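Local coordinates for protein putative aldo/keto reductase (Salmonella enterica subsp. enterica serovar Typhimurium, PDB 4R9O) that probably acts as an NADP-dependent oxidoreductase of the aldo/keto reductase family, built on a TIM barrel, though its substrate is not established, at residues 127-132 with 181-186; 159-164 with 210-215; 252-255 with 261-264. All coordinates share one frame; numbering follows the deposited sequence.

Contact 1. Residues 127-132 with 181-186; sequences MLLIHR and TNQVEI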
ATOM      1  N   MET C 127      -1.965  34.958 -16.436  1.00 24.98           N
ATOM      2  CA  MET C 127      -1.717  33.538 -16.615  1.00 24.24           C
ATOM      3  C   MET C 127      -2.988  32.691 -16.507  1.00 29.28           C
ATOM      4  O   MET C 127      -3.855  32.943 -15.675  1.00 26.99           O
ATOM      5  CB  MET C 127      -0.661  33.052 -15.601  1.00 24.28           C
ATOM      6  CG  MET C 127      -0.302  31.568 -15.739  1.00 28.60           C
ATOM      7  SD  MET C 127       1.284  31.130 -14.973  1.00 38.44           S
ATOM      8  CE  MET C 127       0.918  31.338 -13.230  1.00 40.10           C
ATOM      9  N   LEU C 128      -3.090  31.688 -17.375  1.00 28.33           N
ATOM     10  CA  LEU C 128      -4.185  30.727 -17.327  1.00 27.78           C
ATOM     11  C   LEU C 128      -3.629  29.324 -17.080  1.00 28.29           C
ATOM     12  O   LEU C 128      -2.670  28.904 -17.739  1.00 25.81           O
ATOM     13  CB  LEU C 128      -4.993  30.766 -18.627  1.00 28.08           C
ATOM     14  CG  LEU C 128      -6.182  29.802 -18.743  1.00 31.44           C
ATOM     15  CD1 LEU C 128      -7.322  30.162 -17.780  1.00 31.16           C
ATOM     16  CD2 LEU C 128      -6.690  29.751 -20.165  1.00 30.19           C
ATOM     17  N   LEU C 129      -4.226  28.612 -16.128  1.00 25.05           N
ATOM     18  CA  LEU C 129      -3.782  27.264 -15.778  1.00 24.00           C
ATOM     19  C   LEU C 129      -4.819  26.190 -16.134  1.00 24.17           C
ATOM     20  O   LEU C 129      -6.017  26.429 -16.061  1.00 26.75           O
ATOM     21  CB  LEU C 129      -3.478  27.173 -14.280  1.00 24.74           C
ATOM     22  CG  LEU C 129      -2.574  28.195 -13.589  1.00 27.06           C
ATOM     23  CD1 LEU C 129      -2.413  27.815 -12.112  1.00 28.20           C
ATOM     24  CD2 LEU C 129      -1.218  28.304 -14.283  1.00 24.26           C
ATOM     25  N   ILE C 130      -4.347  25.010 -16.521  1.00 24.14           N
ATOM     26  CA  ILE C 130      -5.168  23.807 -16.468  1.00 23.67           C
ATOM     27  C   ILE C 130      -5.214  23.363 -15.005  1.00 23.73           C
ATOM     28  O   ILE C 130      -4.175  23.072 -14.387  1.00 22.74           O
ATOM     29  CB  ILE C 130      -4.611  22.658 -17.355  1.00 27.61           C
ATOM     30  CG1 ILE C 130      -4.279  23.165 -18.762  1.00 27.37           C
ATOM     31  CG2 ILE C 130      -5.611  21.493 -17.419  1.00 28.09           C
ATOM     32  CD1 ILE C 130      -5.523  23.587 -19.573  1.00 30.35           C
ATOM     33  N   HIS C 131      -6.423  23.313 -14.458  1.00 25.16           N
ATOM     34  CA  HIS C 131      -6.628  23.170 -13.019  1.00 26.91           C
ATOM     35  C   HIS C 131      -6.188  21.804 -12.498  1.00 27.94           C
ATOM     36  O   HIS C 131      -5.606  21.684 -11.409  1.00 26.50           O
ATOM     37  CB  HIS C 131      -8.105  23.404 -12.701  1.00 25.31           C
ATOM     38  CG  HIS C 131      -8.371  23.864 -11.296  1.00 24.77           C
ATOM     39  ND1 HIS C 131      -9.519  24.533 -10.944  1.00 24.44           N
ATOM     40  CD2 HIS C 131      -7.636  23.739 -10.163  1.00 24.67           C
ATOM     41  CE1 HIS C 131      -9.484  24.811  -9.649  1.00 26.52           C
ATOM     42  NE2 HIS C 131      -8.356  24.338  -9.153  1.00 27.17           N
ATOM     43  N   ARG C 132      -6.455  20.777 -13.294  1.00 27.49           N
ATOM     44  CA  ARG C 132      -6.126  19.421 -12.888  1.00 29.81           C
ATOM     45  C   ARG C 132      -5.818  18.559 -14.118  1.00 28.34           C
ATOM     46  O   ARG C 132      -6.340  18.821 -15.206  1.00 26.89           O
ATOM     47  CB  ARG C 132      -7.270  18.825 -12.052  1.00 33.63           C
ATOM     48  CG  ARG C 132      -6.757  18.257 -10.713  1.00 46.92           C
ATOM     49  CD  ARG C 132      -7.737  18.302  -9.547  1.00 49.24           C
ATOM     50  NE  ARG C 132      -7.234  19.162  -8.473  1.00 53.02           N
ATOM     51  CZ  ARG C 132      -7.980  19.995  -7.745  1.00 59.42           C
ATOM     52  NH1 ARG C 132      -9.291  20.060  -7.932  1.00 62.31           N
ATOM     53  NH2 ARG C 132      -7.421  20.745  -6.804  1.00 61.24           N
ATOM     54  N   THR C 181       4.394  27.583 -14.672  1.00 26.46           N
ATOM     55  CA  THR C 181       4.300  27.010 -13.333  1.00 27.56           C
ATOM     56  C   THR C 181       3.543  25.689 -13.321  1.00 29.03           C
ATOM     57  O   THR C 181       2.794  25.358 -14.251  1.00 25.34           O
ATOM     58  CB  THR C 181       3.600  27.961 -12.320  1.00 28.29           C
ATOM     59  OG1 THR C 181       3.955  27.579 -10.984  1.00 27.90           O
ATOM     60  CG2 THR C 181       2.089  27.881 -12.457  1.00 30.41           C
ATOM     61  N   ASN C 182       3.753  24.948 -12.241  1.00 26.60           N
ATOM     62  CA  ASN C 182       2.935  23.797 -11.902  1.00 26.17           C
ATOM     63  C   ASN C 182       2.542  24.033 -10.461  1.00 27.26           C
ATOM     64  O   ASN C 182       3.362  23.902  -9.554  1.00 28.26           O
ATOM     65  CB  ASN C 182       3.704  22.482 -12.088  1.00 21.55           C
ATOM     66  CG  ASN C 182       2.836  21.231 -11.876  1.00 23.76           C
ATOM     67  OD1 ASN C 182       1.610  21.310 -11.709  1.00 22.48           O
ATOM     68  ND2 ASN C 182       3.482  20.057 -11.915  1.00 21.89           N
ATOM     69  N   GLN C 183       1.308  24.470 -10.275  1.00 25.88           N
ATOM     70  CA  GLN C 183       0.786  24.811  -8.969  1.00 28.83           C
ATOM     71  C   GLN C 183       0.484  23.531  -8.196  1.00 32.73           C
ATOM     72  O   GLN C 183      -0.341  22.719  -8.627  1.00 33.95           O
ATOM     73  CB  GLN C 183      -0.467  25.688  -9.124  1.00 32.49           C
ATOM     74  CG  GLN C 183      -0.920  26.338  -7.846  1.00 35.71           C
ATOM     75  CD  GLN C 183      -2.091  27.280  -8.049  1.00 40.70           C
ATOM     76  OE1 GLN C 183      -3.163  27.084  -7.470  1.00 45.65           O
ATOM     77  NE2 GLN C 183      -1.879  28.335  -8.837  1.00 34.84           N
ATOM     78  N   VAL C 184       1.161  23.328  -7.069  1.00 29.00           N
ATOM     79  CA  VAL C 184       1.044  22.048  -6.373  1.00 31.44           C
ATOM     80  C   VAL C 184       0.939  22.170  -4.862  1.00 30.32           C
ATOM     81  O   VAL C 184       1.248  23.224  -4.295  1.00 28.64           O
ATOM     82  CB  VAL C 184       2.245  21.132  -6.695  1.00 30.27           C
ATOM     83  CG1 VAL C 184       2.287  20.799  -8.197  1.00 31.24           C
ATOM     84  CG2 VAL C 184       3.533  21.777  -6.246  1.00 28.10           C
ATOM     85  N   GLU C 185       0.520  21.081  -4.216  1.00 26.83           N
ATOM     86  CA  GLU C 185       0.317  21.087  -2.769  1.00 27.71           C
ATOM     87  C   GLU C 185       1.611  20.810  -2.013  1.00 27.75           C
ATOM     88  O   GLU C 185       2.257  19.782  -2.239  1.00 27.63           O
ATOM     89  CB  GLU C 185      -0.746  20.063  -2.354  1.00 30.16           C
ATOM     90  CG  GLU C 185      -1.011  20.094  -0.841  1.00 32.96           C
ATOM     91  CD  GLU C 185      -2.149  19.184  -0.411  1.00 37.40           C
ATOM     92  OE1 GLU C 185      -2.719  18.493  -1.285  1.00 37.62           O
ATOM     93  OE2 GLU C 185      -2.461  19.155   0.804  1.00 36.22           O
ATOM     94  N   ILE C 186       1.984  21.728  -1.117  1.00 29.67           N
ATOM     95  CA  ILE C 186       3.206  21.598  -0.321  1.00 32.92           C
ATOM     96  C   ILE C 186       3.016  22.103   1.105  1.00 33.91           C
ATOM     97  O   ILE C 186       2.652  23.257   1.313  1.00 35.52           O
ATOM     98  CB  ILE C 186       4.391  22.388  -0.919  1.00 33.80           C
ATOM     99  CG1 ILE C 186       4.517  22.160  -2.425  1.00 35.68           C
ATOM    100  CG2 ILE C 186       5.682  22.030  -0.180  1.00 31.97           C
ATOM    101  CD1 ILE C 186       5.541  23.041  -3.108  1.00 36.27           C
TER
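This is a largely apolar packing contact inside a TIM barrel, where M127 and L129 of strand 125-130 meet T181 and Q183 of segment 181-186. Strand 125-130 and strand 182-185 do not pair directly; strand 155-161 lies between them and bonds to both. The side chains therefore meet across the curved inner wall of the barrel. The CA atoms of L129 and T181 are 8.4 Å apart.

The methyl CG2 of T181 is the shared surface. M127 CE reaches it at 3.7 Å, and L129 CD2 reaches it at 3.8 Å. T181 sends OG1 anti to its backbone N (chi1 -160°), which turns CG2 to the side chains of M127 and L129. OG1 itself bonds to the carbonyl of R208. The threonine thus splits its branches: the polar one goes to the chain leading into strand 210-212, the methyl to strand 125-130. M127 bends at chi3 (68°), bringing its terminal methyl to T181 crosswise.

L129 also serves Q183. Its two methyls part, CD2 going to T181 and CD1 to the amide of Q183. The side chain of Q183 is extended beyond CG and crosses that of L129 at about a right angle. D53 OD1 accepts a hydrogen bond from NE2, which fixes the amide nitrogen within the barrel. The leucine methyl takes no part in that bond. L129 CD1 rests above the amide plane, 3.4 Å from Q183 NE2 and 4.1 Å from Q183 CD.

Contact 2. Residues 159-164 with 210-215; sequences GVSNFT and MAWSCL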
ATOM      1  N   GLY C 159       0.188  27.841 -17.654  1.00 25.47           N
ATOM      2  CA  GLY C 159       0.762  26.873 -16.745  1.00 26.46           C
ATOM      3  C   GLY C 159      -0.236  25.785 -16.441  1.00 23.86           C
ATOM      4  O   GLY C 159      -1.292  25.708 -17.065  1.00 25.46           O
ATOM      5  N   VAL C 160       0.105  24.945 -15.474  1.00 25.33           N
ATOM      6  CA  VAL C 160      -0.753  23.854 -15.050  1.00 22.58           C
ATOM      7  C   VAL C 160      -0.803  23.790 -13.538  1.00 24.26           C
ATOM      8  O   VAL C 160      -0.085  24.531 -12.845  1.00 22.28           O
ATOM      9  CB  VAL C 160      -0.261  22.488 -15.583  1.00 20.64           C
ATOM     10  CG1 VAL C 160      -0.258  22.479 -17.101  1.00 22.27           C
ATOM     11  CG2 VAL C 160       1.136  22.177 -15.023  1.00 18.65           C
ATOM     12  N   SER C 161      -1.647  22.893 -13.034  1.00 22.06           N
ATOM     13  CA  SER C 161      -1.804  22.681 -11.607  1.00 22.53           C
ATOM     14  C   SER C 161      -2.002  21.188 -11.341  1.00 24.91           C
ATOM     15  O   SER C 161      -2.792  20.532 -12.029  1.00 24.05           O
ATOM     16  CB  SER C 161      -2.981  23.499 -11.066  1.00 29.77           C
ATOM     17  OG  SER C 161      -3.171  23.280  -9.677  1.00 34.60           O
ATOM     18  N   ASN C 162      -1.231  20.664 -10.383  1.00 24.97           N
ATOM     19  CA  ASN C 162      -1.332  19.288  -9.891  1.00 27.62           C
ATOM     20  C   ASN C 162      -0.964  18.228 -10.922  1.00 25.96           C
ATOM     21  O   ASN C 162      -1.446  17.104 -10.842  1.00 24.38           O
ATOM     22  CB  ASN C 162      -2.736  19.016  -9.362  1.00 29.00           C
ATOM     23  CG  ASN C 162      -3.189  20.070  -8.377  1.00 33.63           C
ATOM     24  OD1 ASN C 162      -2.543  20.285  -7.361  1.00 32.99           O
ATOM     25  ND2 ASN C 162      -4.289  20.759  -8.691  1.00 36.47           N
ATOM     26  N   PHE C 163      -0.104  18.596 -11.867  1.00 22.68           N
ATOM     27  CA  PHE C 163       0.397  17.675 -12.894  1.00 23.43           C
ATOM     28  C   PHE C 163       1.563  16.825 -12.394  1.00 24.06           C
ATOM     29  O   PHE C 163       2.413  17.293 -11.625  1.00 26.40           O
ATOM     30  CB  PHE C 163       0.840  18.457 -14.149  1.00 24.55           C
ATOM     31  CG  PHE C 163      -0.283  18.761 -15.123  1.00 23.74           C
ATOM     32  CD1 PHE C 163      -0.090  18.622 -16.485  1.00 22.29           C
ATOM     33  CD2 PHE C 163      -1.520  19.198 -14.674  1.00 24.85           C
ATOM     34  CE1 PHE C 163      -1.117  18.898 -17.393  1.00 24.71           C
ATOM     35  CE2 PHE C 163      -2.547  19.472 -15.574  1.00 26.93           C
ATOM     36  CZ  PHE C 163      -2.341  19.326 -16.936  1.00 25.09           C
ATOM     37  N   THR C 164       1.602  15.568 -12.833  1.00 24.28           N
ATOM     38  CA  THR C 164       2.782  14.732 -12.673  1.00 30.28           C
ATOM     39  C   THR C 164       3.830  15.257 -13.646  1.00 32.57           C
ATOM     40  O   THR C 164       3.479  15.981 -14.578  1.00 32.81           O
ATOM     41  CB  THR C 164       2.482  13.237 -12.979  1.00 39.95           C
ATOM     42  OG1 THR C 164       2.136  13.099 -14.366  1.00 36.94           O
ATOM     43  CG2 THR C 164       1.328  12.724 -12.119  1.00 39.44           C
ATOM     44  N   MET C 210       3.771  27.554  -7.678  1.00 30.18           N
ATOM     45  CA  MET C 210       2.888  28.188  -6.700  1.00 31.45           C
ATOM     46  C   MET C 210       2.397  27.083  -5.772  1.00 33.93           C
ATOM     47  O   MET C 210       1.989  26.013  -6.233  1.00 33.84           O
ATOM     48  CB  MET C 210       1.706  28.895  -7.370  1.00 31.26           C
ATOM     49  CG  MET C 210       2.102  29.925  -8.424  1.00 33.03           C
ATOM     50  SD  MET C 210       0.707  30.438  -9.443  1.00 42.35           S
ATOM     51  CE  MET C 210      -0.295  31.310  -8.232  1.00 36.22           C
ATOM     52  N   ALA C 211       2.441  27.326  -4.470  1.00 33.11           N
ATOM     53  CA  ALA C 211       2.155  26.275  -3.502  1.00 32.05           C
ATOM     54  C   ALA C 211       0.814  26.521  -2.810  1.00 34.42           C
ATOM     55  O   ALA C 211       0.589  27.590  -2.219  1.00 33.71           O
ATOM     56  CB  ALA C 211       3.287  26.177  -2.477  1.00 30.58           C
ATOM     57  N   TRP C 212      -0.091  25.543  -2.900  1.00 34.44           N
ATOM     58  CA  TRP C 212      -1.365  25.676  -2.205  1.00 36.43           C
ATOM     59  C   TRP C 212      -1.464  24.692  -1.030  1.00 34.60           C
ATOM     60  O   TRP C 212      -0.649  23.759  -0.897  1.00 34.11           O
ATOM     61  CB  TRP C 212      -2.554  25.531  -3.185  1.00 39.49           C
ATOM     62  CG  TRP C 212      -2.666  24.251  -3.956  1.00 39.21           C
ATOM     63  CD1 TRP C 212      -2.056  23.948  -5.143  1.00 38.73           C
ATOM     64  CD2 TRP C 212      -3.476  23.113  -3.623  1.00 42.19           C
ATOM     65  NE1 TRP C 212      -2.424  22.686  -5.559  1.00 37.70           N
ATOM     66  CE2 TRP C 212      -3.294  22.153  -4.643  1.00 38.88           C
ATOM     67  CE3 TRP C 212      -4.336  22.809  -2.560  1.00 46.51           C
ATOM     68  CZ2 TRP C 212      -3.925  20.910  -4.619  1.00 40.81           C
ATOM     69  CZ3 TRP C 212      -4.968  21.574  -2.546  1.00 47.04           C
ATOM     70  CH2 TRP C 212      -4.758  20.642  -3.569  1.00 42.69           C
ATOM     71  N   SER C 213      -2.443  24.949  -0.162  1.00 34.19           N
ATOM     72  CA  SER C 213      -2.623  24.244   1.112  1.00 37.11           C
ATOM     73  C   SER C 213      -1.376  24.272   1.997  1.00 37.48           C
ATOM     74  O   SER C 213      -1.033  23.289   2.657  1.00 34.36           O
ATOM     75  CB  SER C 213      -3.067  22.805   0.864  1.00 40.67           C
ATOM     76  OG  SER C 213      -4.479  22.753   0.782  1.00 45.32           O
ATOM     77  N   CYS C 214      -0.739  25.436   2.043  1.00 38.21           N
ATOM     78  CA  CYS C 214       0.502  25.617   2.774  1.00 39.05           C
ATOM     79  C   CYS C 214       0.374  25.289   4.261  1.00 40.63           C
ATOM     80  O   CYS C 214       1.334  24.855   4.886  1.00 42.23           O
ATOM     81  CB  CYS C 214       0.993  27.051   2.583  1.00 43.76           C
ATOM     82  SG  CYS C 214       1.432  27.441   0.859  1.00 45.25           S
ATOM     83  N   LEU C 215      -0.820  25.472   4.817  1.00 39.54           N
ATOM     84  CA  LEU C 215      -1.061  25.197   6.229  1.00 36.75           C
ATOM     85  C   LEU C 215      -1.862  23.911   6.441  1.00 36.62           C
ATOM     86  O   LEU C 215      -2.575  23.766   7.440  1.00 36.76           O
ATOM     87  CB  LEU C 215      -1.782  26.378   6.877  1.00 37.93           C
ATOM     88  CG  LEU C 215      -0.991  27.692   6.842  1.00 38.14           C
ATOM     89  CD1 LEU C 215      -1.775  28.824   7.494  1.00 42.53           C
ATOM     90  CD2 LEU C 215       0.372  27.533   7.500  1.00 38.03           C
TER
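W212 NE1 donates a weak hydrogen bond to N162 OD1, and this bond is the heart of the contact. The two atoms are 3.0 Å apart, but the N-H...O angle is only 134°. The reason is where the oxygen sits. It lies at the edge of the indole, in the ring plane, beside both the pyrrole nitrogen and the benzo ring: N162 OD1 is 3.1 Å from W212 CZ2. The asparagine amide stands nearly upright against the indole, with the planes 85° apart. S161 OG is a looser neighbour, 4.2 Å from W212 NE1.

The next shell holds these groups in place. N162 ND2 bonds to the carbonyl of H131, so both ends of the amide are engaged and its flip is defined. S161 OG bonds to the carbonyl of Q183. N162 follows strand 155-161 directly and has a left-handed backbone (phi 66°, psi 27°), where the chain turns off the barrel rim. W212 ends strand 210-212. Its first torsion swings the indole so that the NE1 edge meets N162, and the ring touches E185 and I263 of the strands on either side. E224 of a second subunit also packs on W212.

S161, N162 and W212 are probable NADP(+)-binding residues. In aldo/keto reductases, a serine-asparagine pair at the end of this strand typically binds the nicotinamide carboxamide, and an aromatic residue at the W212 position stacks on the nicotinamide ring. The arrangement is consistent with that pattern. A bent N-H...O bond at the indole edge would steady the ring while using neither of its faces, a geometry compatible with stacking on the cofactor.

Contact 3. Residues 252-255 with 261-264; sequences WILR and LPII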
ATOM      1  N   TRP C 252       9.429  27.318   6.183  1.00 29.22           N
ATOM      2  CA  TRP C 252       9.761  25.929   5.881  1.00 28.07           C
ATOM      3  C   TRP C 252       9.572  25.616   4.397  1.00 28.71           C
ATOM      4  O   TRP C 252      10.384  24.917   3.782  1.00 25.87           O
ATOM      5  CB  TRP C 252       8.892  25.001   6.735  1.00 27.05           C
ATOM      6  CG  TRP C 252       9.213  23.536   6.630  1.00 27.00           C
ATOM      7  CD1 TRP C 252      10.062  22.827   7.431  1.00 27.79           C
ATOM      8  CD2 TRP C 252       8.671  22.597   5.689  1.00 26.22           C
ATOM      9  NE1 TRP C 252      10.096  21.511   7.038  1.00 26.31           N
ATOM     10  CE2 TRP C 252       9.251  21.342   5.970  1.00 25.48           C
ATOM     11  CE3 TRP C 252       7.771  22.702   4.619  1.00 27.84           C
ATOM     12  CZ2 TRP C 252       8.948  20.194   5.236  1.00 26.41           C
ATOM     13  CZ3 TRP C 252       7.467  21.554   3.884  1.00 30.13           C
ATOM     14  CH2 TRP C 252       8.061  20.320   4.196  1.00 27.67           C
ATOM     15  N   ILE C 253       8.476  26.128   3.843  1.00 27.97           N
ATOM     16  CA  ILE C 253       8.149  25.971   2.430  1.00 26.99           C
ATOM     17  C   ILE C 253       9.112  26.763   1.540  1.00 26.37           C
ATOM     18  O   ILE C 253       9.599  26.261   0.523  1.00 24.16           O
ATOM     19  CB  ILE C 253       6.698  26.431   2.161  1.00 29.32           C
ATOM     20  CG1 ILE C 253       5.703  25.444   2.778  1.00 31.64           C
ATOM     21  CG2 ILE C 253       6.436  26.601   0.670  1.00 27.99           C
ATOM     22  CD1 ILE C 253       4.263  25.908   2.684  1.00 37.32           C
ATOM     23  N   LEU C 254       9.385  28.006   1.929  1.00 25.96           N
ATOM     24  CA  LEU C 254      10.307  28.865   1.188  1.00 25.95           C
ATOM     25  C   LEU C 254      11.718  28.286   1.099  1.00 28.26           C
ATOM     26  O   LEU C 254      12.465  28.603   0.174  1.00 30.01           O
ATOM     27  CB  LEU C 254      10.396  30.253   1.835  1.00 25.70           C
ATOM     28  CG  LEU C 254       9.179  31.180   1.784  1.00 29.44           C
ATOM     29  CD1 LEU C 254       9.527  32.497   2.472  1.00 32.76           C
ATOM     30  CD2 LEU C 254       8.731  31.419   0.348  1.00 26.34           C
ATOM     31  N   ARG C 255      12.082  27.469   2.085  1.00 26.37           N
ATOM     32  CA  ARG C 255      13.425  26.890   2.171  1.00 27.50           C
ATOM     33  C   ARG C 255      13.674  25.858   1.059  1.00 26.46           C
ATOM     34  O   ARG C 255      14.821  25.564   0.723  1.00 27.73           O
ATOM     35  CB  ARG C 255      13.628  26.259   3.558  1.00 28.69           C
ATOM     36  CG  ARG C 255      15.009  25.637   3.817  1.00 29.30           C
ATOM     37  CD  ARG C 255      16.126  26.643   3.601  1.00 31.36           C
ATOM     38  NE  ARG C 255      17.451  26.042   3.766  1.00 33.70           N
ATOM     39  CZ  ARG C 255      18.090  25.369   2.811  1.00 33.87           C
ATOM     40  NH1 ARG C 255      19.300  24.874   3.046  1.00 35.51           N
ATOM     41  NH2 ARG C 255      17.521  25.192   1.618  1.00 27.58           N
ATOM     42  N   LEU C 261       6.291  29.733  -4.463  1.00 28.09           N
ATOM     43  CA  LEU C 261       5.532  30.938  -4.142  1.00 30.56           C
ATOM     44  C   LEU C 261       4.292  30.522  -3.354  1.00 30.42           C
ATOM     45  O   LEU C 261       3.349  29.963  -3.930  1.00 28.59           O
ATOM     46  CB  LEU C 261       5.112  31.686  -5.414  1.00 26.61           C
ATOM     47  CG  LEU C 261       6.178  32.355  -6.296  1.00 30.41           C
ATOM     48  CD1 LEU C 261       7.113  31.352  -6.981  1.00 29.91           C
ATOM     49  CD2 LEU C 261       5.499  33.233  -7.323  1.00 28.66           C
ATOM     50  N   PRO C 262       4.291  30.774  -2.034  1.00 29.32           N
ATOM     51  CA  PRO C 262       3.151  30.365  -1.197  1.00 27.91           C
ATOM     52  C   PRO C 262       1.887  31.165  -1.486  1.00 29.07           C
ATOM     53  O   PRO C 262       1.939  32.393  -1.588  1.00 31.35           O
ATOM     54  CB  PRO C 262       3.644  30.629   0.234  1.00 28.09           C
ATOM     55  CG  PRO C 262       5.155  30.677   0.126  1.00 27.01           C
ATOM     56  CD  PRO C 262       5.420  31.280  -1.231  1.00 28.51           C
ATOM     57  N   ILE C 263       0.762  30.464  -1.627  1.00 28.47           N
ATOM     58  CA  ILE C 263      -0.540  31.107  -1.783  1.00 31.68           C
ATOM     59  C   ILE C 263      -1.188  31.270  -0.426  1.00 33.25           C
ATOM     60  O   ILE C 263      -1.395  30.285   0.287  1.00 35.32           O
ATOM     61  CB  ILE C 263      -1.486  30.296  -2.693  1.00 30.61           C
ATOM     62  CG1 ILE C 263      -0.854  30.096  -4.074  1.00 31.82           C
ATOM     63  CG2 ILE C 263      -2.865  30.967  -2.777  1.00 30.41           C
ATOM     64  CD1 ILE C 263      -1.558  29.038  -4.920  1.00 33.49           C
ATOM     65  N   ILE C 264      -1.476  32.516  -0.063  1.00 32.88           N
ATOM     66  CA  ILE C 264      -2.138  32.833   1.191  1.00 35.19           C
ATOM     67  C   ILE C 264      -3.634  32.903   0.922  1.00 35.86           C
ATOM     68  O   ILE C 264      -4.052  33.504  -0.066  1.00 36.72           O
ATOM     69  CB  ILE C 264      -1.659  34.181   1.773  1.00 38.27           C
ATOM     70  CG1 ILE C 264      -0.142  34.329   1.644  1.00 39.72           C
ATOM     71  CG2 ILE C 264      -2.130  34.355   3.218  1.00 40.99           C
ATOM     72  CD1 ILE C 264       0.331  35.752   1.896  1.00 41.87           C
TER
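L254 and I253 of a barrel helix pack on P262 of the strand that follows it, and the two touch the proline very differently. L254 makes the tighter contact. Its methyl CD2 lies at the outer edge of the pyrrolidine ring, level with the middle of the CG-CD bond. L254 CD2 is 3.7 Å from P262 CG and equally 3.7 Å from P262 CD. The leucine leaves the helix with CG anti to the carbonyl carbon (chi1 -68°). CD2, the branch not in line with the chain, makes the contact, while CD1 runs on. The two side chains cross at about a right angle.

I253 is the looser partner. Its CB is directed at the strand, yet I253 CG2 stops 4.3 Å from P262 CG, above a face of the ring. Its other branch runs on to C214. P262 is thus met at its edge by one residue and over a face by the next. All of this is apolar carbon-to-carbon packing.

The outer side lies past L254, which is partly exposed and also touches R19. R255 is partly exposed too and turns to other neighbours: R285 and W288 of the same chain, and L136 of a third subunit.

The contact joins helix 245-254 on the outside of the barrel to strand 261-264 in its wall, with five residues between the segments. The strand lies between strand 210-212 and strand 16-23 and bonds to both, so it closes the barrel. P262 faces the helix layer, while I263 touches M210 and W212. Elsewhere on the helix, W252 stacks on W288 of helix 285-296.

How the contacts relate
Contacts 1 and 2 join wall strands; contact 3 ties an outer helix to the barrel. Contacts 1 and 2 interlock: strand 155-161 fills the gap spanned by contact 1, and strand 182-185 the gap spanned by contact 2. Their centres are 5 Å apart, joined by probable backbone hydrogen bonds from N162 N to Q183 O (2.8 Å) and from Q183 N to V160 O (2.9 Å). Contact 3 lies about 11 Å from contact 2, centre to centre. Strand 261-264 pairs there with A211, and I253 CD1 meets C214 CB at 3.5 Å. Contact 2 holds the probable cofactor residues; the W212 side chain is about 7 Å from that of Y58, the likely proton donor.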